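Local coordinates for UDP-galactopyranose mutase (Deinococcus radiodurans, PDB 3HDQ), which probably interconverts UDP-galactopyranose and UDP-galactofuranose with the help of a bound FAD cofactor, at residues 262-267 against 359-364; 267-272 against 350-355. One frame throughout, in Å; residues are numbered along the deposited sequence.

Interaction 1: 262-267 against 359-364; sequences DAFFDF and VTFVGR. With FAD (flavin-adenine dinucleotide), chain L.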
ATOM      1  N   ASP A 262       2.635 -22.918  18.398  1.00 30.20           N
ATOM      2  CA  ASP A 262       1.818 -23.348  19.520  1.00 29.73           C
ATOM      3  C   ASP A 262       0.346 -23.113  19.199  1.00 30.15           C
ATOM      4  O   ASP A 262      -0.489 -23.979  19.442  1.00 29.91           O
ATOM      5  CB  ASP A 262       2.247 -22.711  20.857  1.00 31.75           C
ATOM      6  CG  ASP A 262       2.331 -21.187  20.798  1.00 34.28           C
ATOM      7  OD1 ASP A 262       2.295 -20.617  19.687  1.00 35.58           O
ATOM      8  OD2 ASP A 262       2.437 -20.556  21.871  1.00 29.65           O
ATOM      9  N   ALA A 263       0.051 -21.960  18.604  1.00 30.36           N
ATOM     10  CA  ALA A 263      -1.319 -21.580  18.265  1.00 30.64           C
ATOM     11  C   ALA A 263      -1.935 -22.516  17.242  1.00 32.58           C
ATOM     12  O   ALA A 263      -3.131 -22.789  17.291  1.00 33.10           O
ATOM     13  CB  ALA A 263      -1.373 -20.139  17.748  1.00 25.28           C
ATOM     14  N   PHE A 264      -1.126 -23.002  16.310  1.00 32.80           N
ATOM     15  CA  PHE A 264      -1.652 -23.899  15.290  1.00 28.47           C
ATOM     16  C   PHE A 264      -2.236 -25.143  15.950  1.00 38.36           C
ATOM     17  O   PHE A 264      -3.249 -25.682  15.507  1.00 35.00           O
ATOM     18  CB  PHE A 264      -0.567 -24.282  14.292  1.00 27.93           C
ATOM     19  CG  PHE A 264      -1.066 -25.120  13.159  1.00 33.32           C
ATOM     20  CD1 PHE A 264      -1.568 -24.526  12.009  1.00 31.95           C
ATOM     21  CD2 PHE A 264      -1.042 -26.502  13.238  1.00 30.49           C
ATOM     22  CE1 PHE A 264      -2.033 -25.301  10.963  1.00 29.64           C
ATOM     23  CE2 PHE A 264      -1.507 -27.279  12.195  1.00 28.44           C
ATOM     24  CZ  PHE A 264      -2.003 -26.676  11.058  1.00 29.74           C
ATOM     25  N   PHE A 265      -1.592 -25.586  17.024  1.00 32.82           N
ATOM     26  CA  PHE A 265      -2.019 -26.785  17.714  1.00 30.91           C
ATOM     27  C   PHE A 265      -2.744 -26.427  19.016  1.00 35.69           C
ATOM     28  O   PHE A 265      -2.652 -27.146  20.014  1.00 37.08           O
ATOM     29  CB  PHE A 265      -0.821 -27.709  17.961  1.00 28.72           C
ATOM     30  CG  PHE A 265      -0.222 -28.276  16.694  1.00 34.08           C
ATOM     31  CD1 PHE A 265       1.003 -27.823  16.218  1.00 27.38           C
ATOM     32  CD2 PHE A 265      -0.888 -29.265  15.977  1.00 29.62           C
ATOM     33  CE1 PHE A 265       1.549 -28.343  15.057  1.00 24.54           C
ATOM     34  CE2 PHE A 265      -0.342 -29.795  14.808  1.00 26.38           C
ATOM     35  CZ  PHE A 265       0.877 -29.335  14.351  1.00 28.68           C
ATOM     36  N   ASP A 266      -3.461 -25.307  18.992  1.00 30.92           N
ATOM     37  CA  ASP A 266      -4.348 -24.912  20.087  1.00 37.92           C
ATOM     38  C   ASP A 266      -3.671 -24.909  21.462  1.00 41.01           C
ATOM     39  O   ASP A 266      -4.310 -25.219  22.470  1.00 36.79           O
ATOM     40  CB  ASP A 266      -5.591 -25.815  20.128  1.00 36.34           C
ATOM     41  CG  ASP A 266      -6.491 -25.643  18.904  1.00 49.45           C
ATOM     42  OD1 ASP A 266      -6.557 -24.528  18.337  1.00 47.62           O
ATOM     43  OD2 ASP A 266      -7.148 -26.634  18.513  1.00 60.02           O
ATOM     44  N   PHE A 267      -2.387 -24.562  21.499  1.00 34.28           N
ATOM     45  CA  PHE A 267      -1.644 -24.490  22.757  1.00 34.87           C
ATOM     46  C   PHE A 267      -1.816 -25.762  23.591  1.00 36.69           C
ATOM     47  O   PHE A 267      -1.801 -25.718  24.822  1.00 38.37           O
ATOM     48  CB  PHE A 267      -2.071 -23.250  23.552  1.00 31.04           C
ATOM     49  CG  PHE A 267      -2.131 -21.990  22.716  1.00 34.81           C
ATOM     50  CD1 PHE A 267      -0.977 -21.267  22.432  1.00 30.56           C
ATOM     51  CD2 PHE A 267      -3.340 -21.540  22.198  1.00 34.49           C
ATOM     52  CE1 PHE A 267      -1.030 -20.110  21.656  1.00 31.70           C
ATOM     53  CE2 PHE A 267      -3.405 -20.386  21.425  1.00 28.88           C
ATOM     54  CZ  PHE A 267      -2.245 -19.669  21.148  1.00 28.97           C
ATOM     55  N   VAL A 359       0.467 -30.349   5.970  1.00 32.39           N
ATOM     56  CA  VAL A 359       0.896 -29.034   6.406  1.00 32.73           C
ATOM     57  C   VAL A 359       2.412 -28.980   6.488  1.00 31.24           C
ATOM     58  O   VAL A 359       3.038 -29.857   7.084  1.00 35.19           O
ATOM     59  CB  VAL A 359       0.301 -28.667   7.778  1.00 30.68           C
ATOM     60  CG1 VAL A 359       0.660 -27.239   8.152  1.00 28.80           C
ATOM     61  CG2 VAL A 359      -1.202 -28.821   7.750  1.00 34.33           C
ATOM     62  N   THR A 360       3.011 -27.966   5.873  1.00 30.96           N
ATOM     63  CA  THR A 360       4.427 -27.716   6.117  1.00 32.24           C
ATOM     64  C   THR A 360       4.694 -26.364   6.786  1.00 31.52           C
ATOM     65  O   THR A 360       4.104 -25.340   6.438  1.00 33.75           O
ATOM     66  CB  THR A 360       5.358 -28.028   4.894  1.00 37.44           C
ATOM     67  OG1 THR A 360       6.279 -26.954   4.686  1.00 46.83           O
ATOM     68  CG2 THR A 360       4.584 -28.273   3.642  1.00 25.33           C
ATOM     69  N   PHE A 361       5.571 -26.403   7.783  1.00 28.92           N
ATOM     70  CA  PHE A 361       5.847 -25.263   8.635  1.00 30.40           C
ATOM     71  C   PHE A 361       7.151 -24.599   8.198  1.00 31.56           C
ATOM     72  O   PHE A 361       8.156 -25.276   7.980  1.00 26.92           O
ATOM     73  CB  PHE A 361       5.914 -25.718  10.103  1.00 29.94           C
ATOM     74  CG  PHE A 361       4.613 -26.269  10.626  1.00 24.13           C
ATOM     75  CD1 PHE A 361       4.128 -27.488  10.176  1.00 26.83           C
ATOM     76  CD2 PHE A 361       3.867 -25.556  11.555  1.00 31.04           C
ATOM     77  CE1 PHE A 361       2.937 -27.982  10.632  1.00 26.95           C
ATOM     78  CE2 PHE A 361       2.665 -26.052  12.022  1.00 30.76           C
ATOM     79  CZ  PHE A 361       2.202 -27.274  11.561  1.00 30.59           C
ATOM     80  N   VAL A 362       7.118 -23.275   8.051  1.00 28.32           N
ATOM     81  CA  VAL A 362       8.266 -22.520   7.545  1.00 27.39           C
ATOM     82  C   VAL A 362       8.303 -21.145   8.172  1.00 24.81           C
ATOM     83  O   VAL A 362       7.256 -20.532   8.364  1.00 22.69           O
ATOM     84  CB  VAL A 362       8.191 -22.293   6.014  1.00 27.04           C
ATOM     85  CG1 VAL A 362       9.537 -21.799   5.490  1.00 26.50           C
ATOM     86  CG2 VAL A 362       7.758 -23.556   5.291  1.00 27.07           C
ATOM     87  N   GLY A 363       9.507 -20.660   8.481  1.00 27.97           N
ATOM     88  CA  GLY A 363       9.690 -19.280   8.895  1.00 25.37           C
ATOM     89  C   GLY A 363      10.061 -19.113  10.353  1.00 31.88           C
ATOM     90  O   GLY A 363      10.059 -20.082  11.119  1.00 29.86           O
ATOM     91  N   ARG A 364      10.371 -17.878  10.744  1.00 26.79           N
ATOM     92  CA  ARG A 364      10.820 -17.608  12.105  1.00 28.61           C
ATOM     93  C   ARG A 364       9.852 -18.139  13.171  1.00 28.27           C
ATOM     94  O   ARG A 364      10.278 -18.804  14.117  1.00 26.40           O
ATOM     95  CB  ARG A 364      11.092 -16.111  12.331  1.00 24.03           C
ATOM     96  CG  ARG A 364      11.376 -15.780  13.784  1.00 25.89           C
ATOM     97  CD  ARG A 364      11.449 -14.270  14.095  1.00 36.84           C
ATOM     98  NE  ARG A 364      12.749 -13.706  13.767  1.00 30.60           N
ATOM     99  CZ  ARG A 364      13.319 -12.685  14.402  1.00 28.96           C
ATOM    100  NH1 ARG A 364      12.714 -12.093  15.416  1.00 28.34           N
ATOM    101  NH2 ARG A 364      14.502 -12.247  14.003  1.00 28.66           N
TER
HETATM  102  PA  FAD L 450       6.628 -12.920   9.610  1.00 29.25           P
HETATM  103  O1A FAD L 450       7.064 -11.683   9.084  1.00 29.34           O
HETATM  104  O2A FAD L 450       6.397 -12.783  10.989  1.00 34.04           O
HETATM  105  O5B FAD L 450       5.312 -13.265   8.875  1.00 32.32           O
HETATM  106  C5B FAD L 450       4.433 -14.255   9.256  1.00 23.01           C
HETATM  107  C4B FAD L 450       3.060 -13.775   8.919  1.00 28.61           C
HETATM  108  O4B FAD L 450       2.124 -14.732   9.264  1.00 28.89           O
HETATM  109  C3B FAD L 450       2.739 -12.558   9.753  1.00 29.11           C
HETATM  110  O3B FAD L 450       2.545 -11.416   8.989  1.00 28.51           O
HETATM  111  C2B FAD L 450       1.480 -12.920  10.466  1.00 31.51           C
HETATM  112  O2B FAD L 450       0.611 -11.855  10.436  1.00 32.88           O
HETATM  113  C1B FAD L 450       0.976 -14.099   9.687  1.00 27.65           C
HETATM  114  N9A FAD L 450       0.098 -14.940  10.495  1.00 33.02           N
HETATM  115  C8A FAD L 450       0.342 -15.515  11.678  1.00 35.17           C
HETATM  116  N7A FAD L 450      -0.713 -16.181  12.075  1.00 33.20           N
HETATM  117  C5A FAD L 450      -1.659 -16.047  11.160  1.00 36.02           C
HETATM  118  C6A FAD L 450      -2.950 -16.513  11.049  1.00 32.29           C
HETATM  119  N6A FAD L 450      -3.410 -17.381  11.882  1.00 35.26           N
HETATM  120  N1A FAD L 450      -3.699 -16.201   9.972  1.00 36.68           N
HETATM  121  C2A FAD L 450      -3.188 -15.415   9.002  1.00 31.95           C
HETATM  122  N3A FAD L 450      -1.923 -14.959   9.112  1.00 28.63           N
HETATM  123  C4A FAD L 450      -1.170 -15.253  10.169  1.00 33.59           C
HETATM  124  N1  FAD L 450      15.959  -9.338   9.885  1.00 28.21           N
HETATM  125  C2  FAD L 450      17.033  -8.953   9.187  1.00 27.59           C
HETATM  126  O2  FAD L 450      17.527  -9.663   8.363  1.00 26.62           O
HETATM  127  N3  FAD L 450      17.542  -7.740   9.426  1.00 31.22           N
HETATM  128  C4  FAD L 450      16.978  -6.925  10.350  1.00 32.08           C
HETATM  129  O4  FAD L 450      17.418  -5.848  10.572  1.00 28.01           O
HETATM  130  C4X FAD L 450      15.906  -7.342  11.050  1.00 28.82           C
HETATM  131  N5  FAD L 450      15.365  -6.528  11.979  1.00 30.04           N
HETATM  132  C5X FAD L 450      14.289  -6.943  12.677  1.00 32.63           C
HETATM  133  C6  FAD L 450      13.736  -6.101  13.611  1.00 29.98           C
HETATM  134  C7  FAD L 450      12.644  -6.509  14.324  1.00 30.78           C
HETATM  135  C7M FAD L 450      12.045  -5.621  15.335  1.00 25.16           C
HETATM  136  C8  FAD L 450      12.096  -7.738  14.097  1.00 29.00           C
HETATM  137  C8M FAD L 450      10.918  -8.135  14.904  1.00 28.45           C
HETATM  138  C9  FAD L 450      12.649  -8.578  13.152  1.00 29.23           C
HETATM  139  C9A FAD L 450      13.754  -8.191  12.438  1.00 28.48           C
HETATM  140  N10 FAD L 450      14.310  -9.003  11.492  1.00 30.45           N
HETATM  141  C10 FAD L 450      15.390  -8.564  10.813  1.00 27.35           C
HETATM  142  C1' FAD L 450      13.841 -10.396  11.285  1.00 31.02           C
HETATM  143  C2' FAD L 450      12.733 -10.514  10.263  1.00 31.73           C
HETATM  144  O2' FAD L 450      11.668  -9.793  10.767  1.00 37.30           O
HETATM  145  C3' FAD L 450      12.271 -11.950  10.038  1.00 40.22           C
HETATM  146  O3' FAD L 450      13.207 -12.775   9.501  1.00 51.24           O
HETATM  147  C4' FAD L 450      11.282 -12.010   8.933  1.00 35.77           C
HETATM  148  O4' FAD L 450      10.648 -10.769   8.957  1.00 27.59           O
HETATM  149  C5' FAD L 450      10.364 -13.167   9.196  1.00 36.74           C
HETATM  150  O5' FAD L 450       9.677 -13.639   8.097  1.00 32.02           O
HETATM  151  P   FAD L 450       8.519 -14.646   8.321  1.00 27.55           P
HETATM  152  O1P FAD L 450       7.805 -14.805   7.116  1.00 26.34           O
HETATM  153  O2P FAD L 450       9.109 -15.878   8.684  1.00 27.04           O
HETATM  154  O3P FAD L 450       7.628 -14.114   9.485  1.00 28.59           O

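Interaction 2: 267-272 against 350-355; sequences FCYGKL and EALADA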
ATOM      1  N   PHE A 267      -2.387 -24.562  21.499  1.00 34.28           N
ATOM      2  CA  PHE A 267      -1.644 -24.490  22.757  1.00 34.87           C
ATOM      3  C   PHE A 267      -1.816 -25.762  23.591  1.00 36.69           C
ATOM      4  O   PHE A 267      -1.801 -25.718  24.822  1.00 38.37           O
ATOM      5  CB  PHE A 267      -2.071 -23.250  23.552  1.00 31.04           C
ATOM      6  CG  PHE A 267      -2.131 -21.990  22.716  1.00 34.81           C
ATOM      7  CD1 PHE A 267      -0.977 -21.267  22.432  1.00 30.56           C
ATOM      8  CD2 PHE A 267      -3.340 -21.540  22.198  1.00 34.49           C
ATOM      9  CE1 PHE A 267      -1.030 -20.110  21.656  1.00 31.70           C
ATOM     10  CE2 PHE A 267      -3.405 -20.386  21.425  1.00 28.88           C
ATOM     11  CZ  PHE A 267      -2.245 -19.669  21.148  1.00 28.97           C
ATOM     12  N   CYS A 268      -1.972 -26.891  22.908  1.00 36.93           N
ATOM     13  CA  CYS A 268      -2.218 -28.172  23.571  1.00 41.63           C
ATOM     14  C   CYS A 268      -1.105 -28.609  24.535  1.00 39.33           C
ATOM     15  O   CYS A 268      -1.317 -29.487  25.370  1.00 47.08           O
ATOM     16  CB  CYS A 268      -2.526 -29.279  22.548  1.00 34.93           C
ATOM     17  SG  CYS A 268      -1.124 -29.868  21.563  1.00 36.73           S
ATOM     18  N   TYR A 269       0.073 -28.003  24.433  1.00 35.65           N
ATOM     19  CA  TYR A 269       1.134 -28.298  25.393  1.00 30.83           C
ATOM     20  C   TYR A 269       1.465 -27.082  26.248  1.00 32.37           C
ATOM     21  O   TYR A 269       2.489 -27.061  26.914  1.00 34.70           O
ATOM     22  CB  TYR A 269       2.419 -28.781  24.713  1.00 34.60           C
ATOM     23  CG  TYR A 269       2.306 -30.058  23.902  1.00 36.28           C
ATOM     24  CD1 TYR A 269       1.978 -31.265  24.502  1.00 42.92           C
ATOM     25  CD2 TYR A 269       2.562 -30.057  22.539  1.00 36.57           C
ATOM     26  CE1 TYR A 269       1.888 -32.438  23.756  1.00 46.95           C
ATOM     27  CE2 TYR A 269       2.476 -31.216  21.784  1.00 41.21           C
ATOM     28  CZ  TYR A 269       2.134 -32.402  22.397  1.00 45.47           C
ATOM     29  OH  TYR A 269       2.045 -33.552  21.647  1.00 41.42           O
ATOM     30  N   GLY A 270       0.604 -26.071  26.222  1.00 32.34           N
ATOM     31  CA  GLY A 270       0.879 -24.831  26.925  1.00 35.81           C
ATOM     32  C   GLY A 270       1.485 -23.775  26.011  1.00 38.57           C
ATOM     33  O   GLY A 270       1.823 -24.056  24.860  1.00 36.51           O
ATOM     34  N   LYS A 271       1.628 -22.556  26.522  1.00 33.16           N
ATOM     35  CA  LYS A 271       2.097 -21.446  25.701  1.00 36.13           C
ATOM     36  C   LYS A 271       3.602 -21.514  25.419  1.00 35.07           C
ATOM     37  O   LYS A 271       4.399 -21.592  26.348  1.00 35.68           O
ATOM     38  CB  LYS A 271       1.742 -20.111  26.364  1.00 35.49           C
ATOM     39  CG  LYS A 271       2.105 -18.891  25.515  1.00 44.66           C
ATOM     40  CD  LYS A 271       1.224 -18.790  24.264  1.00 40.23           C
ATOM     41  CE  LYS A 271       1.632 -17.615  23.364  1.00 40.78           C
ATOM     42  NZ  LYS A 271       2.865 -17.913  22.578  1.00 29.86           N
ATOM     43  N   LEU A 272       3.974 -21.514  24.137  1.00 30.28           N
ATOM     44  CA  LEU A 272       5.369 -21.367  23.728  1.00 30.71           C
ATOM     45  C   LEU A 272       5.726 -19.886  23.866  1.00 32.48           C
ATOM     46  O   LEU A 272       5.037 -19.041  23.309  1.00 32.55           O
ATOM     47  CB  LEU A 272       5.535 -21.766  22.266  1.00 31.95           C
ATOM     48  CG  LEU A 272       6.629 -22.764  21.897  1.00 34.95           C
ATOM     49  CD1 LEU A 272       7.046 -22.577  20.442  1.00 23.91           C
ATOM     50  CD2 LEU A 272       7.834 -22.690  22.844  1.00 25.44           C
ATOM     51  N   GLU A 350       6.989 -29.606  17.516  1.00 28.30           N
ATOM     52  CA  GLU A 350       7.675 -30.005  16.299  1.00 32.98           C
ATOM     53  C   GLU A 350       7.323 -31.433  15.889  1.00 38.75           C
ATOM     54  O   GLU A 350       7.222 -31.735  14.698  1.00 38.34           O
ATOM     55  CB  GLU A 350       9.184 -29.862  16.495  1.00 30.00           C
ATOM     56  CG  GLU A 350      10.024 -30.287  15.298  1.00 35.75           C
ATOM     57  CD  GLU A 350      11.520 -30.053  15.523  1.00 42.60           C
ATOM     58  OE1 GLU A 350      12.236 -29.777  14.539  1.00 41.91           O
ATOM     59  OE2 GLU A 350      11.979 -30.130  16.685  1.00 41.78           O
ATOM     60  N   ALA A 351       7.151 -32.314  16.875  1.00 34.34           N
ATOM     61  CA  ALA A 351       6.738 -33.688  16.602  1.00 36.61           C
ATOM     62  C   ALA A 351       5.334 -33.690  16.022  1.00 31.87           C
ATOM     63  O   ALA A 351       5.037 -34.449  15.106  1.00 35.85           O
ATOM     64  CB  ALA A 351       6.789 -34.536  17.868  1.00 34.82           C
ATOM     65  N   LEU A 352       4.473 -32.836  16.563  1.00 33.87           N
ATOM     66  CA  LEU A 352       3.134 -32.656  16.008  1.00 32.48           C
ATOM     67  C   LEU A 352       3.219 -32.128  14.575  1.00 36.26           C
ATOM     68  O   LEU A 352       2.586 -32.668  13.672  1.00 40.90           O
ATOM     69  CB  LEU A 352       2.301 -31.709  16.876  1.00 27.83           C
ATOM     70  CG  LEU A 352       1.800 -32.290  18.191  1.00 40.18           C
ATOM     71  CD1 LEU A 352       0.923 -31.280  18.916  1.00 33.15           C
ATOM     72  CD2 LEU A 352       1.040 -33.599  17.941  1.00 37.70           C
ATOM     73  N   ALA A 353       4.021 -31.084  14.372  1.00 34.76           N
ATOM     74  CA  ALA A 353       4.205 -30.508  13.043  1.00 33.93           C
ATOM     75  C   ALA A 353       4.644 -31.559  12.034  1.00 37.69           C
ATOM     76  O   ALA A 353       4.024 -31.707  10.986  1.00 39.79           O
ATOM     77  CB  ALA A 353       5.211 -29.347  13.082  1.00 27.47           C
ATOM     78  N   ASP A 354       5.725 -32.271  12.351  1.00 38.51           N
ATOM     79  CA  ASP A 354       6.309 -33.256  11.440  1.00 44.45           C
ATOM     80  C   ASP A 354       5.295 -34.326  11.068  1.00 47.01           C
ATOM     81  O   ASP A 354       5.409 -34.973  10.019  1.00 45.34           O
ATOM     82  CB  ASP A 354       7.529 -33.942  12.075  1.00 47.38           C
ATOM     83  CG  ASP A 354       8.738 -33.014  12.208  1.00 52.84           C
ATOM     84  OD1 ASP A 354       9.660 -33.370  12.971  1.00 49.35           O
ATOM     85  OD2 ASP A 354       8.774 -31.939  11.559  1.00 48.37           O
ATOM     86  N   ALA A 355       4.310 -34.518  11.937  1.00 35.00           N
ATOM     87  CA  ALA A 355       3.332 -35.569  11.729  1.00 43.60           C
ATOM     88  C   ALA A 355       2.104 -35.068  10.968  1.00 45.89           C
ATOM     89  O   ALA A 355       1.384 -35.860  10.367  1.00 49.15           O
ATOM     90  CB  ALA A 355       2.924 -36.171  13.062  1.00 37.54           C
TER

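Interaction 1: 262-267 against 359-364
F361 drives the edge of its ring into the face of F264 while running nearly parallel to F265, so that one phenyl group meets two neighbours in two different ways. The T-shaped pair has its centroids 5.1 Å apart and its planes at 82°, and CZ of F361 sits 3.7 Å from CD2 of F264, above the rim of that ring. F265 lies at only 18° to F361 but is slid aside, touching mainly through CE1 and CZ, with F361 CZ 3.7 Å from F265 CE1. With CG anti to the backbone N (chi1 -176°), F264 extends toward strand 359-361, where its CZ rests 4.0 Å from both CG1 and CG2 of V359. Replacing F264 by alanine would probably leave the F361 edge without its facing ring and open a gap beside V359. Beyond the strand the chain turns to the cofactor: R364 N donates to FAD O2P (3.1 Å), and a side chain on G363 would run into that same oxygen. The aromatic cluster thus packs the end of helix 261-264, closed by a Schellman motif with D266 at C', against 359-361, an edge strand of the Rossmann-type parallel sheet, just ahead of the FAD pyrophosphate site.

Interaction 2: 267-272 against 350-355
The Y269 ring carries C268 SG over one face, 3.8 Å above the plane and displaced toward the rim, while the L352 CD1 methyl meets the ring at CE2. Outside the two segments, Y349 meets the same ring edge-to-face and K348 makes a cation-pi contact with it. Across the contact everything converges on one leucine. Its CD1 methyl lies 3.3 Å from Y269 CE2, a close approach for two carbons, and 3.6 Å from C268 SG, so the methyl is touched by the sulfur and by one side of the phenol together. L352 CG is also near the far end of the ring, 3.7 Å from Y269 OH, which places the leucine branch alongside the CE2 and hydroxyl end of the tyrosine. Y269 reaches out from the turn and L352 from the helix, so they meet head-on. In C268, chi1 of 73° leaves SG flanked by both backbone branches, and this rotation brings the sulfur both above the neighbouring ring and up to the leucine methyl. The contact is small, burying 111 Å² in all, and purely apolar. A type I beta turn from F267 to G270, closed by G270 N to F267 O (2.8 Å), presents C268 and Y269 side by side at its two central positions. Y349 OH, hydrogen-bonded to Y269 N and G270 O, ties the same turn to the helix through polar contacts. The turn lies in the connection between helix 261-264 and strand 274-284, laid near the surface against helix 340-355, with L345 and L352 of that helix both touching Y269 and with F265 packing on L352.

How the interactions relate
Along the chain, helix 261-264 and the turn after it supply the first partners of both contacts, and F267 ends 262-267 and begins 267-272. The chain then runs through strands 274-284, 294-296, 305-308 and 320-336 of the mixed sheet before returning as helix 340-355, whose residues 350-355 close the inner loop, interaction 2. Strand 359-361 follows directly and closes the outer loop, interaction 1, so the second contact is nested in the first. Their centres lie about 8 Å apart. D262 bridges them by a salt bridge to K271, and A353 packs against F265 and F361. Together they join the edge of the parallel sheet to helices 261-264 and 340-355.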